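PDB 3CLW: conserved exported protein from Bacteroides fragilis, which is of unknown function but probably hydrolyses O-glycosidic bonds, as glycoside hydrolases of family 30 do with a TIM-barrel catalytic domain. Local coordinates for residues A[272-277]-A[304-309]; A[130-135]-A[158-163]; A[58-63]-A[400-405]. One frame throughout, in Å; residues are numbered along the deposited sequence.

Contact 1 of 3, residues A[272-277]-A[304-309]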
ATOM      1  N   ASN A 272      15.653   2.096  -5.019  1.00 34.66           N
ATOM      2  CA  ASN A 272      16.269   0.799  -4.797  1.00 35.24           C
ATOM      3  C   ASN A 272      15.409  -0.052  -3.870  1.00 34.95           C
ATOM      4  O   ASN A 272      15.681  -0.185  -2.670  1.00 35.14           O
ATOM      5  CB  ASN A 272      17.718   0.959  -4.266  1.00 35.81           C
ATOM      6  CG  ASN A 272      18.432  -0.384  -4.044  1.00 35.91           C
ATOM      7  OD1 ASN A 272      18.208  -1.357  -4.767  1.00 34.24           O
ATOM      8  ND2 ASN A 272      19.293  -0.426  -3.031  1.00 34.91           N
ATOM      9  N   CYS A 273      14.404  -0.664  -4.479  1.00 34.31           N
ATOM     10  CA  CYS A 273      13.263  -1.253  -3.783  1.00 34.06           C
ATOM     11  C   CYS A 273      12.447  -2.003  -4.822  1.00 33.41           C
ATOM     12  O   CYS A 273      12.272  -1.543  -5.953  1.00 34.16           O
ATOM     13  CB  CYS A 273      12.390  -0.149  -3.151  1.00 33.60           C
ATOM     14  SG  CYS A 273      10.960  -0.722  -2.221  1.00 34.49           S
ATOM     15  N   VAL A 274      11.961  -3.173  -4.437  1.00 33.47           N
ATOM     16  CA  VAL A 274      11.054  -3.977  -5.264  1.00 32.49           C
ATOM     17  C   VAL A 274       9.633  -3.842  -4.672  1.00 32.69           C
ATOM     18  O   VAL A 274       9.446  -4.002  -3.463  1.00 32.71           O
ATOM     19  CB  VAL A 274      11.498  -5.454  -5.228  1.00 32.42           C
ATOM     20  CG1 VAL A 274      10.524  -6.375  -5.975  1.00 32.38           C
ATOM     21  CG2 VAL A 274      12.904  -5.611  -5.753  1.00 31.99           C
ATOM     22  N   ALA A 275       8.653  -3.548  -5.520  1.00 32.33           N
ATOM     23  CA  ALA A 275       7.249  -3.472  -5.104  1.00 32.93           C
ATOM     24  C   ALA A 275       6.433  -4.625  -5.630  1.00 32.66           C
ATOM     25  O   ALA A 275       6.412  -4.879  -6.837  1.00 33.03           O
ATOM     26  CB  ALA A 275       6.596  -2.125  -5.555  1.00 32.48           C
ATOM     27  N   ALA A 276       5.748  -5.311  -4.724  1.00 32.97           N
ATOM     28  CA  ALA A 276       4.776  -6.330  -5.113  1.00 33.59           C
ATOM     29  C   ALA A 276       3.547  -6.267  -4.212  1.00 33.91           C
ATOM     30  O   ALA A 276       3.597  -5.716  -3.110  1.00 33.83           O
ATOM     31  CB  ALA A 276       5.397  -7.736  -5.076  1.00 33.95           C
ATOM     32  N   HIS A 277       2.456  -6.850  -4.701  1.00 33.80           N
ATOM     33  CA  HIS A 277       1.170  -6.871  -3.999  1.00 33.36           C
ATOM     34  C   HIS A 277       0.977  -8.156  -3.226  1.00 34.15           C
ATOM     35  O   HIS A 277       1.510  -9.206  -3.606  1.00 34.52           O
ATOM     36  CB  HIS A 277       0.043  -6.653  -5.014  1.00 32.75           C
ATOM     37  CG  HIS A 277       0.210  -5.394  -5.811  1.00 30.55           C
ATOM     38  ND1 HIS A 277      -0.583  -5.075  -6.890  1.00 29.34           N
ATOM     39  CD2 HIS A 277       1.121  -4.399  -5.709  1.00 28.37           C
ATOM     40  CE1 HIS A 277      -0.188  -3.923  -7.402  1.00 27.50           C
ATOM     41  NE2 HIS A 277       0.822  -3.476  -6.682  1.00 28.83           N
ATOM     42  N   HIS A 304      23.049  -5.440  -2.466  1.00 45.24           N
ATOM     43  CA  HIS A 304      22.733  -4.054  -2.820  1.00 45.05           C
ATOM     44  C   HIS A 304      21.866  -3.281  -1.823  1.00 43.37           C
ATOM     45  O   HIS A 304      21.584  -2.080  -2.033  1.00 42.42           O
ATOM     46  CB  HIS A 304      22.096  -4.032  -4.194  1.00 45.91           C
ATOM     47  CG  HIS A 304      22.960  -3.415  -5.230  1.00 49.93           C
ATOM     48  ND1 HIS A 304      23.903  -4.134  -5.943  1.00 53.65           N
ATOM     49  CD2 HIS A 304      23.025  -2.141  -5.684  1.00 54.66           C
ATOM     50  CE1 HIS A 304      24.508  -3.325  -6.797  1.00 55.61           C
ATOM     51  NE2 HIS A 304      23.992  -2.110  -6.660  1.00 57.59           N
ATOM     52  N   ASN A 305      21.465  -3.977  -0.755  1.00 42.03           N
ATOM     53  CA  ASN A 305      20.638  -3.394   0.301  0.50 41.89           C
ATOM     54  C   ASN A 305      19.285  -2.912  -0.269  1.00 41.47           C
ATOM     55  O   ASN A 305      18.772  -1.869   0.122  1.00 42.13           O
ATOM     56  CB  ASN A 305      21.392  -2.256   1.018  0.50 41.77           C
ATOM     57  CG  ASN A 305      20.902  -2.018   2.450  0.50 43.13           C
ATOM     58  OD1 ASN A 305      20.448  -2.939   3.133  0.50 45.32           O
ATOM     59  ND2 ASN A 305      21.025  -0.780   2.918  0.50 43.43           N
ATOM     60  N   THR A 306      18.724  -3.680  -1.192  1.00 39.69           N
ATOM     61  CA  THR A 306      17.469  -3.337  -1.838  1.00 38.71           C
ATOM     62  C   THR A 306      16.329  -3.508  -0.867  1.00 38.21           C
ATOM     63  O   THR A 306      16.246  -4.504  -0.178  1.00 37.77           O
ATOM     64  CB  THR A 306      17.275  -4.172  -3.113  1.00 38.84           C
ATOM     65  OG1 THR A 306      18.376  -3.891  -3.981  1.00 38.57           O
ATOM     66  CG2 THR A 306      15.948  -3.846  -3.837  1.00 37.03           C
ATOM     67  N   LYS A 307      15.477  -2.494  -0.795  1.00 38.01           N
ATOM     68  CA  LYS A 307      14.250  -2.563   0.006  1.00 37.03           C
ATOM     69  C   LYS A 307      13.129  -3.406  -0.646  1.00 36.47           C
ATOM     70  O   LYS A 307      13.127  -3.680  -1.852  1.00 35.30           O
ATOM     71  CB  LYS A 307      13.749  -1.153   0.312  1.00 36.92           C
ATOM     72  CG  LYS A 307      14.580  -0.380   1.332  1.00 36.99           C
ATOM     73  CD  LYS A 307      14.106   1.028   1.418  1.00 37.54           C
ATOM     74  CE  LYS A 307      14.773   1.740   2.570  1.00 39.52           C
ATOM     75  NZ  LYS A 307      14.266   3.137   2.730  1.00 40.56           N
ATOM     76  N   PHE A 308      12.173  -3.803   0.188  1.00 35.94           N
ATOM     77  CA  PHE A 308      10.905  -4.311  -0.299  1.00 35.48           C
ATOM     78  C   PHE A 308       9.723  -3.412   0.150  1.00 34.44           C
ATOM     79  O   PHE A 308       9.730  -2.908   1.263  1.00 34.31           O
ATOM     80  CB  PHE A 308      10.688  -5.767   0.165  1.00 35.83           C
ATOM     81  CG  PHE A 308       9.398  -6.349  -0.338  1.00 34.59           C
ATOM     82  CD1 PHE A 308       9.257  -6.673  -1.676  1.00 34.97           C
ATOM     83  CD2 PHE A 308       8.325  -6.509   0.519  1.00 32.08           C
ATOM     84  CE1 PHE A 308       8.063  -7.187  -2.153  1.00 35.43           C
ATOM     85  CE2 PHE A 308       7.128  -7.001   0.066  1.00 34.17           C
ATOM     86  CZ  PHE A 308       6.983  -7.346  -1.272  1.00 35.82           C
ATOM     87  N   TRP A 309       8.742  -3.217  -0.735  1.00 33.77           N
ATOM     88  CA  TRP A 309       7.469  -2.536  -0.422  1.00 32.50           C
ATOM     89  C   TRP A 309       6.310  -3.447  -0.811  1.00 32.52           C
ATOM     90  O   TRP A 309       6.230  -3.952  -1.960  1.00 32.22           O
ATOM     91  CB  TRP A 309       7.319  -1.222  -1.198  1.00 31.84           C
ATOM     92  CG  TRP A 309       7.976   0.010  -0.606  1.00 31.51           C
ATOM     93  CD1 TRP A 309       8.993   0.049   0.332  1.00 30.16           C
ATOM     94  CD2 TRP A 309       7.690   1.383  -0.942  1.00 31.59           C
ATOM     95  NE1 TRP A 309       9.329   1.355   0.604  1.00 29.80           N
ATOM     96  CE2 TRP A 309       8.549   2.192  -0.162  1.00 29.81           C
ATOM     97  CE3 TRP A 309       6.769   2.012  -1.821  1.00 34.11           C
ATOM     98  CZ2 TRP A 309       8.538   3.579  -0.239  1.00 28.65           C
ATOM     99  CZ3 TRP A 309       6.773   3.409  -1.901  1.00 29.72           C
ATOM    100  CH2 TRP A 309       7.643   4.170  -1.105  1.00 29.92           C
TER

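Contact 2 of 3, residues A[130-135]-A[158-163]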
ATOM      1  N   ASN A 130      -1.994   3.133 -14.453  1.00 32.39           N
ATOM      2  CA  ASN A 130      -2.586   1.894 -14.871  1.00 33.17           C
ATOM      3  C   ASN A 130      -2.557   1.734 -16.388  1.00 32.84           C
ATOM      4  O   ASN A 130      -2.749   0.640 -16.916  1.00 32.52           O
ATOM      5  CB  ASN A 130      -4.030   1.844 -14.410  1.00 33.76           C
ATOM      6  CG  ASN A 130      -4.138   1.502 -12.974  1.00 35.76           C
ATOM      7  OD1 ASN A 130      -3.280   0.785 -12.425  1.00 36.95           O
ATOM      8  ND2 ASN A 130      -5.177   2.020 -12.325  1.00 34.39           N
ATOM      9  N   SER A 131      -2.312   2.828 -17.080  1.00 32.15           N
ATOM     10  CA  SER A 131      -2.133   2.775 -18.520  1.00 32.49           C
ATOM     11  C   SER A 131      -1.433   4.053 -18.914  1.00 32.75           C
ATOM     12  O   SER A 131      -1.491   5.066 -18.178  1.00 32.86           O
ATOM     13  CB  SER A 131      -3.500   2.640 -19.246  1.00 32.65           C
ATOM     14  OG  SER A 131      -3.438   2.987 -20.629  1.00 31.19           O
ATOM     15  N   ALA A 132      -0.762   3.996 -20.063  1.00 33.13           N
ATOM     16  CA  ALA A 132      -0.254   5.177 -20.735  1.00 32.86           C
ATOM     17  C   ALA A 132      -1.461   5.871 -21.325  1.00 32.53           C
ATOM     18  O   ALA A 132      -2.493   5.239 -21.507  1.00 31.66           O
ATOM     19  CB  ALA A 132       0.769   4.777 -21.824  1.00 33.22           C
ATOM     20  N   PRO A 133      -1.351   7.180 -21.599  1.00 32.95           N
ATOM     21  CA  PRO A 133      -2.481   7.922 -22.179  1.00 33.33           C
ATOM     22  C   PRO A 133      -3.064   7.200 -23.393  1.00 33.45           C
ATOM     23  O   PRO A 133      -2.304   6.626 -24.168  1.00 33.76           O
ATOM     24  CB  PRO A 133      -1.871   9.287 -22.540  1.00 32.85           C
ATOM     25  CG  PRO A 133      -0.768   9.452 -21.548  1.00 33.04           C
ATOM     26  CD  PRO A 133      -0.192   8.060 -21.337  1.00 33.55           C
ATOM     27  N   TYR A 134      -4.399   7.194 -23.529  1.00 32.97           N
ATOM     28  CA  TYR A 134      -5.020   6.378 -24.572  1.00 32.83           C
ATOM     29  C   TYR A 134      -4.376   6.537 -25.966  1.00 32.91           C
ATOM     30  O   TYR A 134      -4.214   5.565 -26.689  1.00 33.91           O
ATOM     31  CB  TYR A 134      -6.539   6.574 -24.631  1.00 31.36           C
ATOM     32  CG  TYR A 134      -6.991   7.948 -24.965  1.00 30.53           C
ATOM     33  CD1 TYR A 134      -7.065   8.952 -23.970  1.00 31.65           C
ATOM     34  CD2 TYR A 134      -7.374   8.278 -26.253  1.00 29.58           C
ATOM     35  CE1 TYR A 134      -7.494  10.225 -24.264  1.00 26.73           C
ATOM     36  CE2 TYR A 134      -7.787   9.578 -26.556  1.00 27.26           C
ATOM     37  CZ  TYR A 134      -7.854  10.531 -25.567  1.00 27.46           C
ATOM     38  OH  TYR A 134      -8.300  11.823 -25.866  1.00 31.02           O
ATOM     39  N   PHE A 135      -4.030   7.761 -26.320  1.00 33.45           N
ATOM     40  CA  PHE A 135      -3.518   8.096 -27.634  1.00 34.45           C
ATOM     41  C   PHE A 135      -2.076   7.636 -27.905  1.00 34.18           C
ATOM     42  O   PHE A 135      -1.588   7.786 -29.025  1.00 35.35           O
ATOM     43  CB  PHE A 135      -3.659   9.613 -27.891  1.00 34.23           C
ATOM     44  CG  PHE A 135      -3.203  10.482 -26.735  1.00 36.82           C
ATOM     45  CD1 PHE A 135      -4.120  10.928 -25.778  1.00 34.89           C
ATOM     46  CD2 PHE A 135      -1.853  10.853 -26.604  1.00 35.26           C
ATOM     47  CE1 PHE A 135      -3.716  11.722 -24.730  1.00 33.88           C
ATOM     48  CE2 PHE A 135      -1.445  11.646 -25.549  1.00 33.57           C
ATOM     49  CZ  PHE A 135      -2.379  12.072 -24.611  1.00 34.76           C
ATOM     50  N   ASP A 158       9.662   7.054 -24.316  1.00 37.41           N
ATOM     51  CA  ASP A 158      10.180   8.357 -23.915  1.00 37.43           C
ATOM     52  C   ASP A 158       9.066   9.401 -23.701  1.00 37.29           C
ATOM     53  O   ASP A 158       9.095  10.130 -22.707  1.00 36.85           O
ATOM     54  CB  ASP A 158      11.267   8.850 -24.876  1.00 38.08           C
ATOM     55  CG  ASP A 158      10.755   9.066 -26.285  1.00 40.57           C
ATOM     56  OD1 ASP A 158       9.894   8.301 -26.779  1.00 41.97           O
ATOM     57  OD2 ASP A 158      11.223  10.022 -26.912  1.00 46.14           O
ATOM     58  N   ASP A 159       8.094   9.450 -24.619  1.00 36.60           N
ATOM     59  CA  ASP A 159       6.915  10.311 -24.488  1.00 36.86           C
ATOM     60  C   ASP A 159       6.167  10.058 -23.167  1.00 36.07           C
ATOM     61  O   ASP A 159       5.808  11.004 -22.451  1.00 36.34           O
ATOM     62  CB  ASP A 159       5.943  10.110 -25.667  1.00 37.04           C
ATOM     63  CG  ASP A 159       6.603  10.321 -27.005  1.00 37.68           C
ATOM     64  OD1 ASP A 159       6.359  11.352 -27.636  1.00 42.28           O
ATOM     65  OD2 ASP A 159       7.386   9.467 -27.426  1.00 38.45           O
ATOM     66  N   PHE A 160       5.931   8.788 -22.864  1.00 35.09           N
ATOM     67  CA  PHE A 160       5.242   8.418 -21.645  1.00 34.69           C
ATOM     68  C   PHE A 160       6.065   8.820 -20.412  1.00 34.45           C
ATOM     69  O   PHE A 160       5.540   9.480 -19.498  1.00 35.56           O
ATOM     70  CB  PHE A 160       4.868   6.932 -21.661  1.00 33.92           C
ATOM     71  CG  PHE A 160       4.077   6.475 -20.472  1.00 34.73           C
ATOM     72  CD1 PHE A 160       3.154   7.316 -19.850  1.00 31.65           C
ATOM     73  CD2 PHE A 160       4.237   5.173 -19.993  1.00 35.40           C
ATOM     74  CE1 PHE A 160       2.416   6.886 -18.742  1.00 33.86           C
ATOM     75  CE2 PHE A 160       3.488   4.711 -18.894  1.00 38.48           C
ATOM     76  CZ  PHE A 160       2.562   5.593 -18.259  1.00 34.97           C
ATOM     77  N   ALA A 161       7.343   8.457 -20.393  1.00 33.53           N
ATOM     78  CA  ALA A 161       8.240   8.874 -19.293  1.00 32.36           C
ATOM     79  C   ALA A 161       8.232  10.392 -19.121  1.00 31.82           C
ATOM     80  O   ALA A 161       8.201  10.888 -17.982  1.00 31.79           O
ATOM     81  CB  ALA A 161       9.664   8.350 -19.497  1.00 30.99           C
ATOM     82  N   ARG A 162       8.247  11.125 -20.236  1.00 30.89           N
ATOM     83  CA  ARG A 162       8.221  12.565 -20.159  1.00 31.98           C
ATOM     84  C   ARG A 162       6.897  13.119 -19.568  1.00 31.09           C
ATOM     85  O   ARG A 162       6.907  14.091 -18.827  1.00 30.56           O
ATOM     86  CB  ARG A 162       8.523  13.200 -21.505  1.00 32.27           C
ATOM     87  CG  ARG A 162      10.039  13.174 -21.864  1.00 36.90           C
ATOM     88  CD  ARG A 162      10.329  14.175 -22.975  1.00 39.07           C
ATOM     89  NE  ARG A 162       9.594  13.851 -24.193  1.00 45.48           N
ATOM     90  CZ  ARG A 162      10.071  13.098 -25.196  1.00 51.64           C
ATOM     91  NH1 ARG A 162      11.301  12.557 -25.139  1.00 49.90           N
ATOM     92  NH2 ARG A 162       9.307  12.871 -26.271  1.00 53.81           N
ATOM     93  N   PHE A 163       5.786  12.478 -19.930  1.00 31.36           N
ATOM     94  CA  PHE A 163       4.467  12.792 -19.416  1.00 31.21           C
ATOM     95  C   PHE A 163       4.418  12.610 -17.891  1.00 31.13           C
ATOM     96  O   PHE A 163       4.000  13.523 -17.191  1.00 31.03           O
ATOM     97  CB  PHE A 163       3.393  11.922 -20.084  1.00 30.80           C
ATOM     98  CG  PHE A 163       2.086  11.893 -19.329  1.00 30.24           C
ATOM     99  CD1 PHE A 163       1.242  13.007 -19.323  1.00 30.19           C
ATOM    100  CD2 PHE A 163       1.703  10.754 -18.618  1.00 31.83           C
ATOM    101  CE1 PHE A 163       0.023  13.002 -18.618  1.00 30.33           C
ATOM    102  CE2 PHE A 163       0.463  10.717 -17.919  1.00 29.83           C
ATOM    103  CZ  PHE A 163      -0.362  11.875 -17.918  1.00 30.50           C
TER

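Contact 3 of 3, residues A[58-63]-A[400-405]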
ATOM      1  N   GLY A  58      -7.662  10.735  24.377  1.00 43.93           N
ATOM      2  CA  GLY A  58      -6.317  10.174  24.179  1.00 42.30           C
ATOM      3  C   GLY A  58      -6.248   9.081  23.129  1.00 42.17           C
ATOM      4  O   GLY A  58      -5.230   8.377  23.039  1.00 42.13           O
ATOM      5  N   ASN A  59      -7.327   8.936  22.341  1.00 41.37           N
ATOM      6  CA  ASN A  59      -7.426   7.923  21.275  1.00 40.38           C
ATOM      7  C   ASN A  59      -6.960   8.480  19.950  1.00 39.73           C
ATOM      8  O   ASN A  59      -7.395   9.572  19.566  1.00 39.99           O
ATOM      9  CB  ASN A  59      -8.877   7.456  21.044  1.00 40.60           C
ATOM     10  CG  ASN A  59      -9.573   7.010  22.304  1.00 41.67           C
ATOM     11  OD1 ASN A  59      -9.094   6.137  23.027  1.00 43.38           O
ATOM     12  ND2 ASN A  59     -10.725   7.601  22.568  1.00 41.55           N
ATOM     13  N   PRO A  60      -6.129   7.707  19.210  1.00 38.79           N
ATOM     14  CA  PRO A  60      -5.691   8.109  17.862  1.00 38.14           C
ATOM     15  C   PRO A  60      -6.910   8.370  16.981  1.00 38.29           C
ATOM     16  O   PRO A  60      -7.899   7.626  17.071  1.00 39.30           O
ATOM     17  CB  PRO A  60      -4.948   6.874  17.365  1.00 38.46           C
ATOM     18  CG  PRO A  60      -4.433   6.199  18.643  1.00 38.20           C
ATOM     19  CD  PRO A  60      -5.594   6.381  19.592  1.00 38.31           C
ATOM     20  N   ILE A  61      -6.881   9.404  16.149  1.00 36.98           N
ATOM     21  CA  ILE A  61      -8.075   9.701  15.372  1.00 36.70           C
ATOM     22  C   ILE A  61      -8.201   8.941  14.052  1.00 35.55           C
ATOM     23  O   ILE A  61      -9.254   8.995  13.404  1.00 34.55           O
ATOM     24  CB  ILE A  61      -8.284  11.225  15.110  1.00 37.55           C
ATOM     25  CG1 ILE A  61      -7.160  11.806  14.264  1.00 38.59           C
ATOM     26  CG2 ILE A  61      -8.532  12.004  16.419  1.00 37.42           C
ATOM     27  CD1 ILE A  61      -7.583  13.089  13.599  1.00 41.12           C
ATOM     28  N   GLY A  62      -7.152   8.218  13.669  1.00 33.97           N
ATOM     29  CA  GLY A  62      -7.111   7.597  12.349  1.00 33.01           C
ATOM     30  C   GLY A  62      -5.828   6.830  12.074  1.00 32.62           C
ATOM     31  O   GLY A  62      -5.050   6.562  12.990  1.00 32.57           O
ATOM     32  N   MET A  63      -5.626   6.472  10.810  1.00 31.59           N
ATOM     33  CA  MET A  63      -4.415   5.754  10.404  1.00 29.83           C
ATOM     34  C   MET A  63      -3.153   6.625  10.438  1.00 30.63           C
ATOM     35  O   MET A  63      -2.072   6.102  10.637  1.00 31.37           O
ATOM     36  CB  MET A  63      -4.597   5.159   9.011  1.00 30.00           C
ATOM     37  CG  MET A  63      -5.267   3.757   8.959  1.00 30.82           C
ATOM     38  SD  MET A  63      -5.762   3.228   7.302  1.00 22.96           S
ATOM     39  CE  MET A  63      -6.184   1.639   7.672  1.00 33.01           C
ATOM     40  N   SER A 400       0.372   2.014  11.557  1.00 34.33           N
ATOM     41  CA  SER A 400       0.621   3.266  10.858  1.00 34.08           C
ATOM     42  C   SER A 400       0.684   4.493  11.719  1.00 33.98           C
ATOM     43  O   SER A 400       1.501   5.375  11.451  1.00 34.55           O
ATOM     44  CB  SER A 400      -0.345   3.468   9.663  1.00 34.94           C
ATOM     45  OG  SER A 400      -1.700   3.678  10.055  1.00 35.67           O
ATOM     46  N   PHE A 401      -0.150   4.568  12.754  1.00 34.13           N
ATOM     47  CA  PHE A 401      -0.243   5.798  13.602  1.00 34.38           C
ATOM     48  C   PHE A 401       1.015   5.961  14.489  1.00 34.47           C
ATOM     49  O   PHE A 401       1.432   7.073  14.791  1.00 33.62           O
ATOM     50  CB  PHE A 401      -1.551   5.761  14.458  1.00 34.27           C
ATOM     51  CG  PHE A 401      -1.824   7.013  15.274  1.00 32.56           C
ATOM     52  CD1 PHE A 401      -2.647   8.019  14.781  1.00 32.54           C
ATOM     53  CD2 PHE A 401      -1.308   7.159  16.561  1.00 35.01           C
ATOM     54  CE1 PHE A 401      -2.955   9.185  15.567  1.00 31.73           C
ATOM     55  CE2 PHE A 401      -1.584   8.326  17.351  1.00 31.18           C
ATOM     56  CZ  PHE A 401      -2.408   9.330  16.846  1.00 31.70           C
ATOM     57  N   PHE A 402       1.620   4.825  14.862  1.00 34.93           N
ATOM     58  CA  PHE A 402       2.751   4.768  15.790  1.00 35.94           C
ATOM     59  C   PHE A 402       4.137   4.430  15.146  1.00 36.98           C
ATOM     60  O   PHE A 402       5.195   4.850  15.634  1.00 36.71           O
ATOM     61  CB  PHE A 402       2.408   3.758  16.878  1.00 35.92           C
ATOM     62  CG  PHE A 402       1.203   4.142  17.702  1.00 35.86           C
ATOM     63  CD1 PHE A 402       1.310   5.122  18.690  1.00 35.04           C
ATOM     64  CD2 PHE A 402      -0.039   3.537  17.475  1.00 33.94           C
ATOM     65  CE1 PHE A 402       0.207   5.483  19.461  1.00 35.56           C
ATOM     66  CE2 PHE A 402      -1.144   3.893  18.220  1.00 34.74           C
ATOM     67  CZ  PHE A 402      -1.024   4.880  19.220  1.00 34.74           C
ATOM     68  N   VAL A 403       4.112   3.689  14.043  1.00 37.54           N
ATOM     69  CA  VAL A 403       5.338   3.317  13.316  1.00 38.05           C
ATOM     70  C   VAL A 403       5.632   4.334  12.203  1.00 37.72           C
ATOM     71  O   VAL A 403       5.128   4.220  11.090  1.00 38.75           O
ATOM     72  CB  VAL A 403       5.291   1.839  12.779  1.00 37.76           C
ATOM     73  CG1 VAL A 403       6.676   1.423  12.234  1.00 37.81           C
ATOM     74  CG2 VAL A 403       4.891   0.864  13.896  1.00 38.72           C
ATOM     75  N   ARG A 404       6.437   5.329  12.530  1.00 37.06           N
ATOM     76  CA  ARG A 404       6.613   6.527  11.691  1.00 37.50           C
ATOM     77  C   ARG A 404       7.834   6.448  10.755  1.00 37.69           C
ATOM     78  O   ARG A 404       8.794   5.732  11.055  1.00 38.76           O
ATOM     79  CB  ARG A 404       6.784   7.754  12.598  1.00 35.73           C
ATOM     80  CG  ARG A 404       5.627   8.072  13.511  1.00 35.82           C
ATOM     81  CD  ARG A 404       4.717   9.090  12.843  1.00 39.23           C
ATOM     82  NE  ARG A 404       3.572   8.415  12.320  1.00 33.37           N
ATOM     83  CZ  ARG A 404       2.635   8.977  11.587  1.00 31.07           C
ATOM     84  NH1 ARG A 404       2.709  10.237  11.184  1.00 29.34           N
ATOM     85  NH2 ARG A 404       1.643   8.210  11.195  1.00 29.91           N
ATOM     86  N   PRO A 405       7.811   7.194   9.636  1.00 38.27           N
ATOM     87  CA  PRO A 405       8.953   7.195   8.692  1.00 38.82           C
ATOM     88  C   PRO A 405      10.285   7.400   9.392  1.00 38.92           C
ATOM     89  O   PRO A 405      10.425   8.311  10.175  1.00 39.58           O
ATOM     90  CB  PRO A 405       8.662   8.397   7.783  1.00 38.86           C
ATOM     91  CG  PRO A 405       7.167   8.475   7.766  1.00 38.82           C
ATOM     92  CD  PRO A 405       6.706   8.046   9.157  1.00 37.79           C
TER

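Contact 1 of 3, residues A[272-277]-A[304-309]
Cys-273, Val-274 and Ala-275 run beside Lys-307, Phe-308 and Trp-309 as parallel strands, the axes of the short segments 4.4 Å apart and inclined by 21°. Val-274 uses both of its backbone polar groups toward the partner: its N gives a bond to Lys-307 O (2.9 Å), and its O accepts Trp-309 N (2.9 Å). Lys-307 N to Asn-272 O and Ala-276 N to Trp-309 O continue the pattern at either end.

Next to the paired residues, the amide of Asn-272 reaches across to the loop that leads into Lys-307. With CG anti to N (chi1 -179°), OD1 accepts Thr-306 OG1 at 2.7 Å while ND2 donates to His-304 O at 3.0 Å; this acceptor lies in the amide plane, but ND2 comes from above the carbonyl plane, on no lone pair. Asn-302 also bonds Thr-306 OG1.

On one face the small Cys-273 lets its SG lie over the five-membered ring of Trp-309, 3.6 Å from the centroid, a sulfur-aromatic contact. Beyond it, Trp-309 NE1 bonds Asp-20, and Lys-307 NZ bridges Asp-20 and Glu-18. Val-274 and Phe-308 occupy the other face, against Leu-299 of helix 285-300; Phe-308 CE1 lies 4.0 Å from the methyl CB of Ala-276. Strand 270-276, helix 285-300 and strand 307-310 form a beta-alpha-beta unit, the repeating element of the TIM barrel.

Contact 2 of 3, residues A[130-135]-A[158-163]
The ring of Phe-160 receives the methyl of Ala-132 on one face: CB stands 3.8 Å from the centroid and only 3° off the normal, so the CH-pi contact falls over the middle of the ring. Pro-133 approaches the same ring obliquely, its CD 3.7 Å from Phe-160 CD1. The neighbouring ring of Phe-163 has Pro-133 CG over one face, 4.1 Å from the centroid but displaced toward the rim. Within the loop, Pro-133 CB also lies over a face of Phe-135, a ring that does not itself reach the helix.

The contact packs the loop after strand 125-128 against helix 157-173, the next helix of the barrel domain. Phe-160 and Phe-163 are three residues apart on that helix, hence on one side of it, and both hold CG anti to N (chi1 -177° and 163°), which sends the two rings out to the loop together. Proline suits the place because its ring offers CD to one phenylalanine and CG to the other; alanine suits because a bare methyl can approach a ring closely. The loop is braced locally by Ser-131 OG, which donates to Ala-132 O at 2.6 Å, in the carbonyl plane and on a lone pair. Elsewhere on the helix, Arg-162 forms salt bridges with Asp-158 and Asp-159, NH1 lying 3.1 Å from Asp-158 OD2; its positive charge probably eases the closeness of the two carboxylates.

Met-210 of helix 204-221 also touches Phe-160, so a second helix shares in packing round this ring. Between 130-135 and 158-163 the attraction is therefore apolar: dispersion, exclusion of water and weak CH-pi contacts, which depend on close fit of shape rather than on directed polar bonds.

Contact 3 of 3, residues A[58-63]-A[400-405]
Phe-401 meets Pro-60 because its CG stands anti to the backbone N (chi1 -175°), which presents one ring face to the proline. Pro-60 CB lies over the ring centre, 3.4 Å from the centroid, in a close CH-pi contact. Pro-60 CG meets the ring of Phe-402 obliquely, 3.7 Å from CZ; Phe-401 CD2 rests over the face of this second ring. Proline thus serves both aromatics with a rigid, hydrocarbon surface.

In Ser-400, OG sits between N and C (chi1 68°) and donates to Met-63 O, tilted 22° from the carbonyl plane; the modelled length of 2.5 Å is doubtful. Arg-404 folds back so that NH2 donates to Ser-400 O at 2.9 Å, with the acceptor near the guanidinium plane, and the same nitrogen bonds Ala-64 O, tying the turn to the chain just past Met-63.

Phe-54 meets Phe-401 edge-to-face, and Phe-402 packs on Thr-493 and Val-495 of strand 490-495. The barrel-domain loop between helix 39-50 and strand 68-71 thus packs beside the link from helix 391-400 into strand 408-414 and the C-terminal strands, consistent with the barrel-plus-beta-domain layout of family 30.

Contacts 1 and 2 follow one another along the chain, and both are nested within the long loop closed by contact 3. Contact 1 pairs two neighbouring strands of the barrel wall; contact 2 joins the loop at the C-terminal end of strand 125-128 to the surrounding helix 157-173. Their centres are 24 Å apart, with nearest atoms about 8 Å apart. Contact 3 is likewise 24 Å from contact 1, centre to centre, but 36 Å from contact 2, on the opposite side of the chain's centre. TIM-barrel active sites lie at the C-terminal ends of the strands; there His-277 of segment 272-277 bonds Glu-186 and Glu-231, placing that end beside the probable active-site region.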